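Local coordinates for zinc chaperone AztD (Citrobacter koseri, PDB 6CMK), which acts as a periplasmic zinc chaperone that binds zinc and hands one ion directly to the solute-binding protein AztC of the AztABCD transport system, at residues A81-G84 with V89-I92; Q136-D139 with A144-L147; V304-P307 with A313-F316; L322-V327 with E331-V336. All coordinates share one frame; numbering follows the deposited sequence. Where two conformers were deposited one is given.

Interaction 1: A81-G84 with V89-I92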
ATOM      1  N   ALA B  81     -22.411  -3.072  -6.121  1.00 17.37           N
ATOM      2  CA  ALA B  81     -23.742  -2.872  -5.558  1.00 17.30           C
ATOM      3  C   ALA B  81     -24.498  -4.189  -5.716  1.00 16.30           C
ATOM      4  O   ALA B  81     -24.981  -4.516  -6.807  1.00 17.58           O
ATOM      5  CB  ALA B  81     -24.454  -1.711  -6.246  1.00 20.70           C
ATOM      6  N   ILE B  82     -24.570  -4.946  -4.628  1.00 16.63           N
ATOM      7  CA  ILE B  82     -25.160  -6.276  -4.629  1.00 17.50           C
ATOM      8  C   ILE B  82     -26.652  -6.122  -4.360  1.00 21.34           C
ATOM      9  O   ILE B  82     -27.052  -5.582  -3.319  1.00 19.12           O
ATOM     10  CB  ILE B  82     -24.491  -7.180  -3.578  1.00 18.23           C
ATOM     11  CG1 ILE B  82     -23.044  -7.525  -3.958  1.00 20.29           C
ATOM     12  CG2 ILE B  82     -25.261  -8.491  -3.440  1.00 21.46           C
ATOM     13  CD1 ILE B  82     -22.003  -6.426  -3.756  1.00 18.65           C
ATOM     14  N   GLN B  83     -27.476  -6.611  -5.289  1.00 19.17           N
ATOM     15  CA  GLN B  83     -28.930  -6.458  -5.240  1.00 21.97           C
ATOM     16  C   GLN B  83     -29.568  -7.843  -5.134  1.00 21.30           C
ATOM     17  O   GLN B  83     -29.980  -8.439  -6.129  1.00 21.79           O
ATOM     18  CB  GLN B  83     -29.398  -5.697  -6.469  1.00 18.66           C
ATOM     19  CG  GLN B  83     -28.787  -4.304  -6.566  1.00 22.89           C
ATOM     20  CD  GLN B  83     -28.648  -3.813  -7.989  1.00 23.75           C
ATOM     21  OE1 GLN B  83     -29.634  -3.629  -8.688  1.00 22.32           O
ATOM     22  NE2 GLN B  83     -27.406  -3.611  -8.429  1.00 19.32           N
ATOM     23  N   GLY B  84     -29.663  -8.343  -3.903  1.00 22.58           N
ATOM     24  CA  GLY B  84     -30.074  -9.723  -3.698  1.00 19.83           C
ATOM     25  C   GLY B  84     -31.432 -10.034  -4.292  1.00 25.43           C
ATOM     26  O   GLY B  84     -31.615 -11.075  -4.928  1.00 29.29           O
ATOM     27  N   VAL B  89     -25.587  -7.911  -9.628  1.00 18.21           N
ATOM     28  CA  VAL B  89     -24.590  -7.072  -8.975  1.00 17.53           C
ATOM     29  C   VAL B  89     -24.146  -6.050 -10.011  1.00 20.21           C
ATOM     30  O   VAL B  89     -23.731  -6.422 -11.116  1.00 21.65           O
ATOM     31  CB  VAL B  89     -23.396  -7.888  -8.452  1.00 16.20           C
ATOM     32  CG1 VAL B  89     -22.431  -6.995  -7.683  1.00 19.39           C
ATOM     33  CG2 VAL B  89     -23.878  -9.045  -7.588  1.00 20.03           C
ATOM     34  N   SER B  90     -24.272  -4.771  -9.673  1.00 18.03           N
ATOM     35  CA  SER B  90     -23.839  -3.683 -10.535  1.00 18.07           C
ATOM     36  C   SER B  90     -22.474  -3.207 -10.079  1.00 17.86           C
ATOM     37  O   SER B  90     -22.070  -3.426  -8.936  1.00 20.98           O
ATOM     38  CB  SER B  90     -24.820  -2.508 -10.502  1.00 22.88           C
ATOM     39  OG  SER B  90     -26.097  -2.889 -10.961  1.00 23.21           O
ATOM     40  N   THR B  91     -21.770  -2.541 -10.987  1.00 17.64           N
ATOM     41  CA  THR B  91     -20.398  -2.128 -10.739  1.00 16.10           C
ATOM     42  C   THR B  91     -20.234  -0.662 -11.092  1.00 15.72           C
ATOM     43  O   THR B  91     -20.667  -0.216 -12.158  1.00 15.63           O
ATOM     44  CB  THR B  91     -19.434  -2.990 -11.543  1.00 25.83           C
ATOM     45  OG1 THR B  91     -19.515  -2.642 -12.926  1.00 46.13           O
ATOM     46  CG2 THR B  91     -19.818  -4.439 -11.378  1.00 24.38           C
ATOM     47  N   ILE B  92     -19.591   0.076 -10.195  1.00 20.86           N
ATOM     48  CA  ILE B  92     -19.387   1.512 -10.315  1.00 17.51           C
ATOM     49  C   ILE B  92     -17.887   1.777 -10.317  1.00 18.55           C
ATOM     50  O   ILE B  92     -17.158   1.259  -9.461  1.00 17.79           O
ATOM     51  CB  ILE B  92     -20.070   2.262  -9.155  1.00 17.76           C
ATOM     52  CG1 ILE B  92     -21.592   2.134  -9.250  1.00 21.11           C
ATOM     53  CG2 ILE B  92     -19.665   3.739  -9.130  1.00 21.12           C
ATOM     54  CD1 ILE B  92     -22.322   2.517  -7.961  1.00 23.69           C
TER

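Interaction 2: Q136-D139 with A144-L147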
ATOM      1  N   GLN B 136     -17.837 -13.333  -6.196  1.00 16.48           N
ATOM      2  CA  GLN B 136     -19.220 -12.999  -5.886  1.00 14.80           C
ATOM      3  C   GLN B 136     -19.998 -14.293  -5.669  1.00 16.12           C
ATOM      4  O   GLN B 136     -20.034 -15.155  -6.556  1.00 19.48           O
ATOM      5  CB  GLN B 136     -19.845 -12.161  -7.006  1.00 16.20           C
ATOM      6  CG  GLN B 136     -21.328 -11.857  -6.807  1.00 16.87           C
ATOM      7  CD  GLN B 136     -21.548 -10.964  -5.605  1.00 15.67           C
ATOM      8  OE1 GLN B 136     -21.002  -9.862  -5.537  1.00 17.85           O
ATOM      9  NE2 GLN B 136     -22.333 -11.432  -4.650  1.00 17.78           N
ATOM     10  N   TRP B 137     -20.602 -14.426  -4.492  1.00 15.49           N
ATOM     11  CA  TRP B 137     -21.447 -15.567  -4.165  1.00 19.72           C
ATOM     12  C   TRP B 137     -22.880 -15.329  -4.619  1.00 16.98           C
ATOM     13  O   TRP B 137     -23.386 -14.203  -4.586  1.00 17.57           O
ATOM     14  CB  TRP B 137     -21.429 -15.829  -2.661  1.00 21.96           C
ATOM     15  CG  TRP B 137     -21.982 -17.162  -2.279  1.00 20.31           C
ATOM     16  CD1 TRP B 137     -23.281 -17.471  -1.987  1.00 20.30           C
ATOM     17  CD2 TRP B 137     -21.238 -18.372  -2.143  1.00 17.21           C
ATOM     18  NE1 TRP B 137     -23.389 -18.814  -1.681  1.00 21.75           N
ATOM     19  CE2 TRP B 137     -22.145 -19.385  -1.772  1.00 18.15           C
ATOM     20  CE3 TRP B 137     -19.885 -18.698  -2.305  1.00 19.69           C
ATOM     21  CZ2 TRP B 137     -21.743 -20.696  -1.554  1.00 21.84           C
ATOM     22  CZ3 TRP B 137     -19.491 -20.012  -2.093  1.00 22.38           C
ATOM     23  CH2 TRP B 137     -20.418 -20.990  -1.713  1.00 20.54           C
ATOM     24  N   PHE B 138     -23.540 -16.411  -5.036  1.00 17.91           N
ATOM     25  CA  PHE B 138     -24.961 -16.380  -5.374  1.00 22.19           C
ATOM     26  C   PHE B 138     -25.653 -17.480  -4.581  1.00 26.60           C
ATOM     27  O   PHE B 138     -25.410 -18.667  -4.823  1.00 21.07           O
ATOM     28  CB  PHE B 138     -25.193 -16.559  -6.881  1.00 22.52           C
ATOM     29  CG  PHE B 138     -24.770 -15.373  -7.697  1.00 20.67           C
ATOM     30  CD1 PHE B 138     -23.455 -15.242  -8.104  1.00 20.47           C
ATOM     31  CD2 PHE B 138     -25.679 -14.389  -8.044  1.00 19.86           C
ATOM     32  CE1 PHE B 138     -23.051 -14.150  -8.846  1.00 19.06           C
ATOM     33  CE2 PHE B 138     -25.287 -13.297  -8.790  1.00 21.73           C
ATOM     34  CZ  PHE B 138     -23.963 -13.176  -9.190  1.00 23.51           C
ATOM     35  N   ASP B 139     -26.512 -17.080  -3.641  1.00 19.15           N
ATOM     36  CA  ASP B 139     -27.172 -18.023  -2.746  1.00 19.67           C
ATOM     37  C   ASP B 139     -28.069 -19.011  -3.481  1.00 29.57           C
ATOM     38  O   ASP B 139     -28.335 -20.095  -2.949  1.00 28.90           O
ATOM     39  CB  ASP B 139     -28.007 -17.268  -1.714  1.00 26.02           C
ATOM     40  CG  ASP B 139     -27.162 -16.530  -0.688  1.00 33.12           C
ATOM     41  OD1 ASP B 139     -25.921 -16.685  -0.675  1.00 23.66           O
ATOM     42  OD2 ASP B 139     -27.756 -15.783   0.117  1.00 33.10           O
ATOM     43  N   ALA B 144     -20.172 -19.989  -7.776  1.00 22.12           N
ATOM     44  CA  ALA B 144     -19.763 -18.618  -7.511  1.00 21.76           C
ATOM     45  C   ALA B 144     -19.035 -18.071  -8.730  1.00 20.88           C
ATOM     46  O   ALA B 144     -18.561 -18.823  -9.578  1.00 21.92           O
ATOM     47  CB  ALA B 144     -18.859 -18.543  -6.277  1.00 24.29           C
ATOM     48  N   GLN B 145     -18.953 -16.743  -8.819  1.00 16.43           N
ATOM     49  CA  GLN B 145     -18.372 -16.087  -9.984  1.00 16.30           C
ATOM     50  C   GLN B 145     -17.086 -15.386  -9.577  1.00 15.50           C
ATOM     51  O   GLN B 145     -17.089 -14.560  -8.664  1.00 17.90           O
ATOM     52  CB  GLN B 145     -19.360 -15.108 -10.604  1.00 19.75           C
ATOM     53  CG  GLN B 145     -20.588 -15.819 -11.147  1.00 20.08           C
ATOM     54  CD  GLN B 145     -21.577 -14.889 -11.815  1.00 18.94           C
ATOM     55  OE1 GLN B 145     -21.227 -13.806 -12.281  1.00 21.54           O
ATOM     56  NE2 GLN B 145     -22.823 -15.318 -11.870  1.00 20.84           N
ATOM     57  N   ILE B 146     -15.989 -15.738 -10.238  1.00 16.46           N
ATOM     58  CA  ILE B 146     -14.677 -15.169  -9.950  1.00 15.01           C
ATOM     59  C   ILE B 146     -14.242 -14.330 -11.144  1.00 14.68           C
ATOM     60  O   ILE B 146     -14.392 -14.743 -12.299  1.00 17.13           O
ATOM     61  CB  ILE B 146     -13.644 -16.269  -9.619  1.00 19.42           C
ATOM     62  CG1 ILE B 146     -13.869 -16.810  -8.201  1.00 30.03           C
ATOM     63  CG2 ILE B 146     -12.219 -15.734  -9.671  1.00 21.67           C
ATOM     64  CD1 ILE B 146     -15.047 -17.740  -8.058  1.00 42.50           C
ATOM     65  N   LEU B 147     -13.695 -13.153 -10.863  1.00 14.12           N
ATOM     66  CA  LEU B 147     -13.279 -12.233 -11.909  1.00 14.08           C
ATOM     67  C   LEU B 147     -12.197 -11.330 -11.337  1.00 13.92           C
ATOM     68  O   LEU B 147     -11.708 -11.547 -10.226  1.00 15.22           O
ATOM     69  CB  LEU B 147     -14.465 -11.439 -12.447  1.00 14.92           C
ATOM     70  CG  LEU B 147     -15.297 -10.666 -11.429  1.00 21.25           C
ATOM     71  CD1 LEU B 147     -15.886  -9.476 -12.130  1.00 23.05           C
ATOM     72  CD2 LEU B 147     -16.405 -11.532 -10.827  1.00 21.77           C
TER

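Interaction 3: V304-P307 with A313-F316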
ATOM      1  N   VAL B 304     -17.315  -0.818  12.041  1.00 13.27           N
ATOM      2  CA  VAL B 304     -16.334  -0.648  10.968  1.00 11.78           C
ATOM      3  C   VAL B 304     -14.993  -0.326  11.606  1.00 11.48           C
ATOM      4  O   VAL B 304     -14.922   0.167  12.735  1.00 13.99           O
ATOM      5  CB  VAL B 304     -16.684   0.482   9.961  1.00 17.38           C
ATOM      6  CG1 VAL B 304     -18.060   0.298   9.321  1.00 31.50           C
ATOM      7  CG2 VAL B 304     -16.580   1.868  10.624  1.00 14.09           C
ATOM      8  N   VAL B 305     -13.910  -0.573  10.857  1.00 13.00           N
ATOM      9  CA  VAL B 305     -12.588  -0.183  11.322  1.00 12.68           C
ATOM     10  C   VAL B 305     -12.265   1.212  10.795  1.00 15.10           C
ATOM     11  O   VAL B 305     -12.850   1.703   9.827  1.00 13.02           O
ATOM     12  CB  VAL B 305     -11.486  -1.198  10.917  1.00 13.93           C
ATOM     13  CG1 VAL B 305     -11.864  -2.612  11.358  1.00 15.17           C
ATOM     14  CG2 VAL B 305     -11.190  -1.146   9.414  1.00 14.32           C
ATOM     15  N   ASP B 306     -11.326   1.874  11.457  1.00 13.25           N
ATOM     16  CA  ASP B 306     -10.804   3.134  10.952  1.00 11.45           C
ATOM     17  C   ASP B 306      -9.593   2.806  10.090  1.00 12.52           C
ATOM     18  O   ASP B 306      -8.593   2.299  10.619  1.00 15.39           O
ATOM     19  CB  ASP B 306     -10.423   4.067  12.089  1.00 12.95           C
ATOM     20  CG  ASP B 306     -10.128   5.491  11.613  1.00 16.26           C
ATOM     21  OD1 ASP B 306      -9.446   5.661  10.574  1.00 16.03           O
ATOM     22  OD2 ASP B 306     -10.564   6.444  12.294  1.00 14.33           O
ATOM     23  N   PRO B 307      -9.654   3.020   8.774  1.00 14.54           N
ATOM     24  CA  PRO B 307      -8.522   2.653   7.911  1.00 16.78           C
ATOM     25  C   PRO B 307      -7.347   3.598   8.022  1.00 17.74           C
ATOM     26  O   PRO B 307      -6.224   3.206   7.679  1.00 16.63           O
ATOM     27  CB  PRO B 307      -9.131   2.702   6.504  1.00 18.54           C
ATOM     28  CG  PRO B 307     -10.248   3.687   6.610  1.00 22.79           C
ATOM     29  CD  PRO B 307     -10.783   3.574   8.007  1.00 20.45           C
ATOM     30  N   ALA B 313     -11.413   1.359  15.983  1.00 15.39           N
ATOM     31  CA  ALA B 313     -12.582   0.922  15.232  1.00 13.38           C
ATOM     32  C   ALA B 313     -13.798   1.582  15.866  1.00 15.23           C
ATOM     33  O   ALA B 313     -13.706   2.198  16.924  1.00 14.99           O
ATOM     34  CB  ALA B 313     -12.742  -0.601  15.233  1.00 14.22           C
ATOM     35  N   TYR B 314     -14.943   1.468  15.210  1.00 12.57           N
ATOM     36  CA  TYR B 314     -16.162   2.096  15.708  1.00 13.67           C
ATOM     37  C   TYR B 314     -17.317   1.108  15.712  1.00 17.98           C
ATOM     38  O   TYR B 314     -17.472   0.322  14.783  1.00 13.18           O
ATOM     39  CB  TYR B 314     -16.544   3.321  14.863  1.00 13.55           C
ATOM     40  CG  TYR B 314     -15.378   4.242  14.726  1.00 13.48           C
ATOM     41  CD1 TYR B 314     -14.902   4.940  15.825  1.00 18.78           C
ATOM     42  CD2 TYR B 314     -14.705   4.357  13.527  1.00 15.32           C
ATOM     43  CE1 TYR B 314     -13.796   5.745  15.712  1.00 18.85           C
ATOM     44  CE2 TYR B 314     -13.605   5.156  13.405  1.00 15.31           C
ATOM     45  CZ  TYR B 314     -13.160   5.852  14.495  1.00 14.87           C
ATOM     46  OH  TYR B 314     -12.044   6.648  14.368  1.00 18.02           O
ATOM     47  N   VAL B 315     -18.118   1.156  16.774  0.67 15.50           N
ATOM     48  CA  VAL B 315     -19.342   0.368  16.878  0.67 13.98           C
ATOM     49  C   VAL B 315     -20.497   1.325  17.116  0.67 14.49           C
ATOM     50  O   VAL B 315     -20.401   2.222  17.962  0.67 15.82           O
ATOM     51  CB  VAL B 315     -19.278  -0.668  18.013  0.67 15.04           C
ATOM     52  CG1 VAL B 315     -20.438  -1.658  17.884  0.67 14.68           C
ATOM     53  CG2 VAL B 315     -17.953  -1.387  18.035  0.67 18.29           C
ATOM     54  N   PHE B 316     -21.579   1.138  16.373  1.00 14.72           N
ATOM     55  CA  PHE B 316     -22.810   1.877  16.611  1.00 15.32           C
ATOM     56  C   PHE B 316     -23.789   0.962  17.332  1.00 16.29           C
ATOM     57  O   PHE B 316     -23.949  -0.201  16.957  1.00 15.85           O
ATOM     58  CB  PHE B 316     -23.426   2.373  15.299  1.00 15.30           C
ATOM     59  CG  PHE B 316     -24.482   3.428  15.491  1.00 17.49           C
ATOM     60  CD1 PHE B 316     -25.808   3.081  15.635  1.00 23.06           C
ATOM     61  CD2 PHE B 316     -24.133   4.763  15.539  1.00 24.67           C
ATOM     62  CE1 PHE B 316     -26.775   4.051  15.822  1.00 21.79           C
ATOM     63  CE2 PHE B 316     -25.091   5.737  15.723  1.00 23.62           C
ATOM     64  CZ  PHE B 316     -26.415   5.379  15.867  1.00 18.14           C
TER

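Interaction 4: L322-V327 with E331-V336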
ATOM      1  N   LEU B 322     -22.474   6.333  18.945  1.00 16.20           N
ATOM      2  CA  LEU B 322     -21.279   5.839  18.281  1.00 15.47           C
ATOM      3  C   LEU B 322     -20.216   5.620  19.346  1.00 17.26           C
ATOM      4  O   LEU B 322     -20.013   6.488  20.201  1.00 17.64           O
ATOM      5  CB  LEU B 322     -20.802   6.841  17.230  1.00 15.14           C
ATOM      6  CG  LEU B 322     -19.589   6.395  16.404  1.00 17.01           C
ATOM      7  CD1 LEU B 322     -19.919   5.188  15.553  1.00 17.94           C
ATOM      8  CD2 LEU B 322     -19.090   7.534  15.544  1.00 23.48           C
ATOM      9  N   ASN B 323     -19.569   4.454  19.326  1.00 15.86           N
ATOM     10  CA  ASN B 323     -18.591   4.100  20.348  1.00 16.20           C
ATOM     11  C   ASN B 323     -17.230   3.881  19.705  1.00 18.05           C
ATOM     12  O   ASN B 323     -17.110   3.140  18.727  1.00 15.91           O
ATOM     13  CB  ASN B 323     -19.011   2.848  21.122  1.00 16.43           C
ATOM     14  CG  ASN B 323     -20.415   2.938  21.665  1.00 19.63           C
ATOM     15  OD1 ASN B 323     -20.614   3.313  22.816  1.00 21.46           O
ATOM     16  ND2 ASN B 323     -21.402   2.576  20.845  1.00 18.80           N
ATOM     17  N   GLN B 324     -16.219   4.533  20.256  1.00 16.39           N
ATOM     18  CA  GLN B 324     -14.844   4.402  19.792  1.00 17.79           C
ATOM     19  C   GLN B 324     -14.198   3.204  20.478  1.00 18.83           C
ATOM     20  O   GLN B 324     -14.179   3.124  21.712  1.00 20.47           O
ATOM     21  CB  GLN B 324     -14.080   5.689  20.102  1.00 16.75           C
ATOM     22  CG  GLN B 324     -12.646   5.700  19.626  1.00 20.24           C
ATOM     23  CD  GLN B 324     -11.905   6.928  20.121  1.00 26.53           C
ATOM     24  OE1 GLN B 324     -11.775   7.148  21.326  1.00 23.03           O
ATOM     25  NE2 GLN B 324     -11.431   7.741  19.191  1.00 25.27           N
ATOM     26  N   ILE B 325     -13.682   2.268  19.685  1.00 17.95           N
ATOM     27  CA  ILE B 325     -12.963   1.109  20.200  1.00 18.31           C
ATOM     28  C   ILE B 325     -11.469   1.367  20.084  1.00 16.41           C
ATOM     29  O   ILE B 325     -10.943   1.524  18.975  1.00 17.42           O
ATOM     30  CB  ILE B 325     -13.323  -0.174  19.438  1.00 16.46           C
ATOM     31  CG1 ILE B 325     -14.831  -0.400  19.438  1.00 21.25           C
ATOM     32  CG2 ILE B 325     -12.575  -1.358  20.041  1.00 20.68           C
ATOM     33  CD1 ILE B 325     -15.441  -0.458  20.821  1.00 35.19           C
ATOM     34  N   ASP B 326     -10.784   1.354  21.224  1.00 16.53           N
ATOM     35  CA  ASP B 326      -9.320   1.354  21.267  1.00 17.41           C
ATOM     36  C   ASP B 326      -8.889  -0.103  21.204  1.00 17.03           C
ATOM     37  O   ASP B 326      -8.992  -0.839  22.190  1.00 21.31           O
ATOM     38  CB  ASP B 326      -8.815   2.050  22.523  1.00 25.00           C
ATOM     39  CG  ASP B 326      -7.301   2.101  22.602  1.00 36.65           C
ATOM     40  OD1 ASP B 326      -6.623   1.242  21.995  1.00 27.74           O
ATOM     41  OD2 ASP B 326      -6.785   3.013  23.280  1.00 41.05           O
ATOM     42  N   VAL B 327      -8.428  -0.522  20.026  1.00 19.57           N
ATOM     43  CA  VAL B 327      -8.197  -1.937  19.760  1.00 18.59           C
ATOM     44  C   VAL B 327      -7.035  -2.471  20.590  1.00 17.81           C
ATOM     45  O   VAL B 327      -7.073  -3.605  21.077  1.00 23.45           O
ATOM     46  CB  VAL B 327      -7.974  -2.150  18.250  1.00 19.31           C
ATOM     47  CG1 VAL B 327      -7.671  -3.596  17.940  1.00 25.17           C
ATOM     48  CG2 VAL B 327      -9.215  -1.709  17.482  1.00 16.19           C
ATOM     49  N   GLU B 331     -10.859  -1.852  24.770  1.00 23.39           N
ATOM     50  CA  GLU B 331     -11.947  -1.224  25.498  1.00 27.00           C
ATOM     51  C   GLU B 331     -12.594  -0.140  24.651  1.00 20.46           C
ATOM     52  O   GLU B 331     -12.015   0.352  23.680  1.00 24.26           O
ATOM     53  CB  GLU B 331     -11.444  -0.628  26.812  1.00 30.59           C
ATOM     54  CG  GLU B 331     -10.477   0.517  26.605  1.00 38.64           C
ATOM     55  CD  GLU B 331      -9.853   0.986  27.903  1.00 50.41           C
ATOM     56  OE1 GLU B 331      -9.849   0.208  28.884  1.00 43.25           O
ATOM     57  OE2 GLU B 331      -9.370   2.135  27.941  1.00 50.13           O
ATOM     58  N   ILE B 332     -13.807   0.234  25.050  1.00 20.80           N
ATOM     59  CA  ILE B 332     -14.470   1.424  24.524  1.00 22.79           C
ATOM     60  C   ILE B 332     -13.846   2.639  25.192  1.00 22.47           C
ATOM     61  O   ILE B 332     -13.948   2.805  26.413  1.00 22.91           O
ATOM     62  CB  ILE B 332     -15.980   1.378  24.788  1.00 23.25           C
ATOM     63  CG1 ILE B 332     -16.601   0.150  24.122  1.00 27.84           C
ATOM     64  CG2 ILE B 332     -16.648   2.663  24.292  1.00 23.13           C
ATOM     65  CD1 ILE B 332     -18.058  -0.051  24.454  1.00 37.64           C
ATOM     66  N   SER B 333     -13.218   3.502  24.397  1.00 17.40           N
ATOM     67  CA  SER B 333     -12.542   4.666  24.963  1.00 21.73           C
ATOM     68  C   SER B 333     -13.459   5.874  25.112  1.00 29.94           C
ATOM     69  O   SER B 333     -13.235   6.704  26.002  1.00 24.01           O
ATOM     70  CB  SER B 333     -11.317   5.029  24.115  1.00 25.76           C
ATOM     71  OG  SER B 333     -11.579   4.840  22.738  1.00 32.83           O
ATOM     72  N   GLN B 334     -14.500   5.984  24.292  1.00 22.38           N
ATOM     73  CA  GLN B 334     -15.503   7.022  24.496  1.00 24.45           C
ATOM     74  C   GLN B 334     -16.706   6.736  23.605  1.00 23.81           C
ATOM     75  O   GLN B 334     -16.643   5.922  22.681  1.00 20.89           O
ATOM     76  CB  GLN B 334     -14.942   8.412  24.206  1.00 29.59           C
ATOM     77  CG  GLN B 334     -14.477   8.613  22.780  1.00 31.88           C
ATOM     78  CD  GLN B 334     -13.919   9.999  22.543  1.00 34.59           C
ATOM     79  OE1 GLN B 334     -14.489  10.992  22.987  1.00 33.15           O
ATOM     80  NE2 GLN B 334     -12.801  10.075  21.839  1.00 26.82           N
ATOM     81  N   SER B 335     -17.801   7.444  23.896  1.00 24.44           N
ATOM     82  CA  SER B 335     -19.071   7.301  23.195  1.00 22.86           C
ATOM     83  C   SER B 335     -19.687   8.678  22.998  1.00 27.10           C
ATOM     84  O   SER B 335     -19.471   9.585  23.803  1.00 26.82           O
ATOM     85  CB  SER B 335     -20.049   6.412  23.975  1.00 32.08           C
ATOM     86  OG  SER B 335     -19.477   5.148  24.252  1.00 42.36           O
ATOM     87  N   VAL B 336     -20.467   8.824  21.930  1.00 21.66           N
ATOM     88  CA  VAL B 336     -21.166  10.071  21.639  1.00 17.50           C
ATOM     89  C   VAL B 336     -22.514   9.742  21.008  1.00 17.45           C
ATOM     90  O   VAL B 336     -22.616   8.841  20.170  1.00 21.48           O
ATOM     91  CB  VAL B 336     -20.329  10.991  20.719  1.00 18.14           C
ATOM     92  CG1 VAL B 336     -20.194  10.406  19.314  1.00 25.07           C
ATOM     93  CG2 VAL B 336     -20.936  12.385  20.654  1.00 26.75           C
TER

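Interaction 1: A81-G84 with V89-I92
Gln83 reaches back along its own strand to bond Ser90 on the neighbouring one, in the hairpin formed by the second and third strands of a beta-propeller blade. With CG anti to the carbonyl carbon (chi1 -60°), the chain leaves CB and passes with CG about 3.8 Å from Ala81 O. CD then lies 4.0 Å from Ser90 OG, and the amide nitrogen does the gripping: Gln83 NE2 donates to Ser90 OG at 2.9 Å and to Ala81 O at 3.1 Å, both partners lying in the amide plane. At the other end OE1 accepts from the backbone N-H groups of Lys65 and Gly66. Ala81 O also receives Ser90 N at 3.0 Å, the two donors arriving from opposite faces of its plane, while Ala81 N bonds Ser90 O. Alanine suits the face it shares with Ser90, its small methyl packing on Ala68. On the reverse face Ile82 and Val89 lie side by side, CG1 to CG1 at 3.8 Å, and both touch Pro124 of the next blade. Because nitrogen and oxygen of the buried amide each meet complementary partners, its flip is fixed, and a long polar side chain is accommodated inside the protein.

Interaction 2: Q136-D139 with A144-L147
The amide of Gln145 and the ring of Phe138 cross obliquely, their planes 23° apart, with the amide against the CE1 corner of the ring. Gln145 NE2 lies 3.2 Å from Phe138 CE1, and Gln145 CD 3.4 Å from the same carbon. Gln145 gets there as an extended chain, whereas Phe138 has CG anti to its carbonyl carbon (chi1 -71°), which swings the ring towards the partner strand. A flat, apolar ring suits this place because it can lie aslant against an amide while NE2 bonds Thr120 O. Trp137 heads the other way, and its ring comes at a slant to the methyl of Ala144, CE3 to CB 4.1 Å; small alanine suits so large a ring. Gln136 bends at chi2 (66°), so that its NE2 turns back to Trp137 O at 3.0 Å and also donates to Gly125 O. Strands 133-138 and 143-148, second and third of a beta-propeller blade, pair through Gln136 N to Gln145 O at 2.9 Å and Gln145 N to Gln136 O at 3.0 Å. The indole bonds His168 O through NE1 and meets the His168 ring edge-to-face; the Trp137 side chain is about 4 Å from that of the zinc ligand His126. Polar bonds to neighbouring backbone carbonyls thus hold Trp137 nearby, while Asp139 OD2 bonds ND1 of the zinc ligand His169, consistent with a second-shell role.

Interaction 3: V304-P307 with A313-F316
Val304 and Tyr314 pair across the first and second strands of a beta-propeller blade, an antiparallel hairpin. Backbone bonds come first: Val304 N donates to Tyr314 O at 3.0 Å, and Tyr314 N returns a bond of 2.8 Å to Val304 O, nearly along the C=O axis.

Apolar contacts are lighter. Val305 and Ala313 form the non-hydrogen-bonded pair, CA atoms 4.1 Å apart, and the small methyl suits so close an approach, with Val305 CG1 4.5 Å from Ala313 CB. Val304 CG2 lies at the edge of the Tyr314 ring, 4.3 Å from CD2, and this face packs on Ile355 and Val357 of the following blade.

The polar contacts centre on Asp306, whose CG is anti to the backbone N (chi1 -169°), carrying the carboxylate to the rim of the phenol. Tyrosine suits this site because its ring packs while its tip donates. OD1 accepts Val308 N, making an Asx turn, and OD2 also takes a salt bridge from Arg309 NE. The carboxylate and ring planes stand 51° apart, and Tyr314 OH, 2.6 Å from Asp306 OD2, donates to the anti lone pair of that oxygen in the plane of the ring.

Interaction 4: L322-V327 with E331-V336
Strands 322-326 and 331-336 run antiparallel with their axes at 135°; Leu322 pairs with Val336 and Asp326 with Glu331, the latter with one weak bond, but Ser333 and Gln334 together face Gln324. There Gln324 N donates to Gln334 O at 2.8 Å and Gln324 O accepts Ser333 N at 2.9 Å. The extra residue brings two side chains to one amide oxygen: Gln324 OE1 takes Ser333 OG at 2.7 Å and Gln334 NE2 at 3.1 Å, from opposite faces of its plane. Ser333 OG occupies the crowded position between backbone N and carbonyl carbon (chi1 38°), which directs the hydroxyl inward. Glutamine suits the centre, being long enough to meet both donors; its amide is turned 61° from that of Gln334.

On the other face Ser335 OG donates to Asn323 OD1 at 2.6 Å, while Asn323 ND2 bonds Val315 O and Thr317 OG1, so one amide ties three strands together. Farther along, Ile325 CD1 meets Ile332 CG1 at 3.6 Å, and both isoleucines rest on Ile294 of the preceding blade. Two residues opposite one, with Ser333 helical in backbone angles and Gln334 extended, make a classic beta bulge in the outermost strand of a propeller blade.

The four contacts form two groups on opposite sides of the chain's centre. Interactions 1 and 2 belong to consecutive blades, centres 12 Å apart, and meet through the Gln136 amide: Ile82 CG1 lies 3.5 Å from Gln136 OE1. Both lie near the high-affinity site formed by His126, His169 and His216, one of two; the side chains of Trp137 and Ile82 are about 8 and 10 Å from a bound zinc ion. Interactions 3 and 4, centres 9 Å apart, share one blade through strands 312-317 and 321-326, with Val315 O 2.7 Å from Asn323 N, a probable hydrogen bond. They lie away from the zinc sites, their centres 24 to 35 Å from those of interactions 1 and 2.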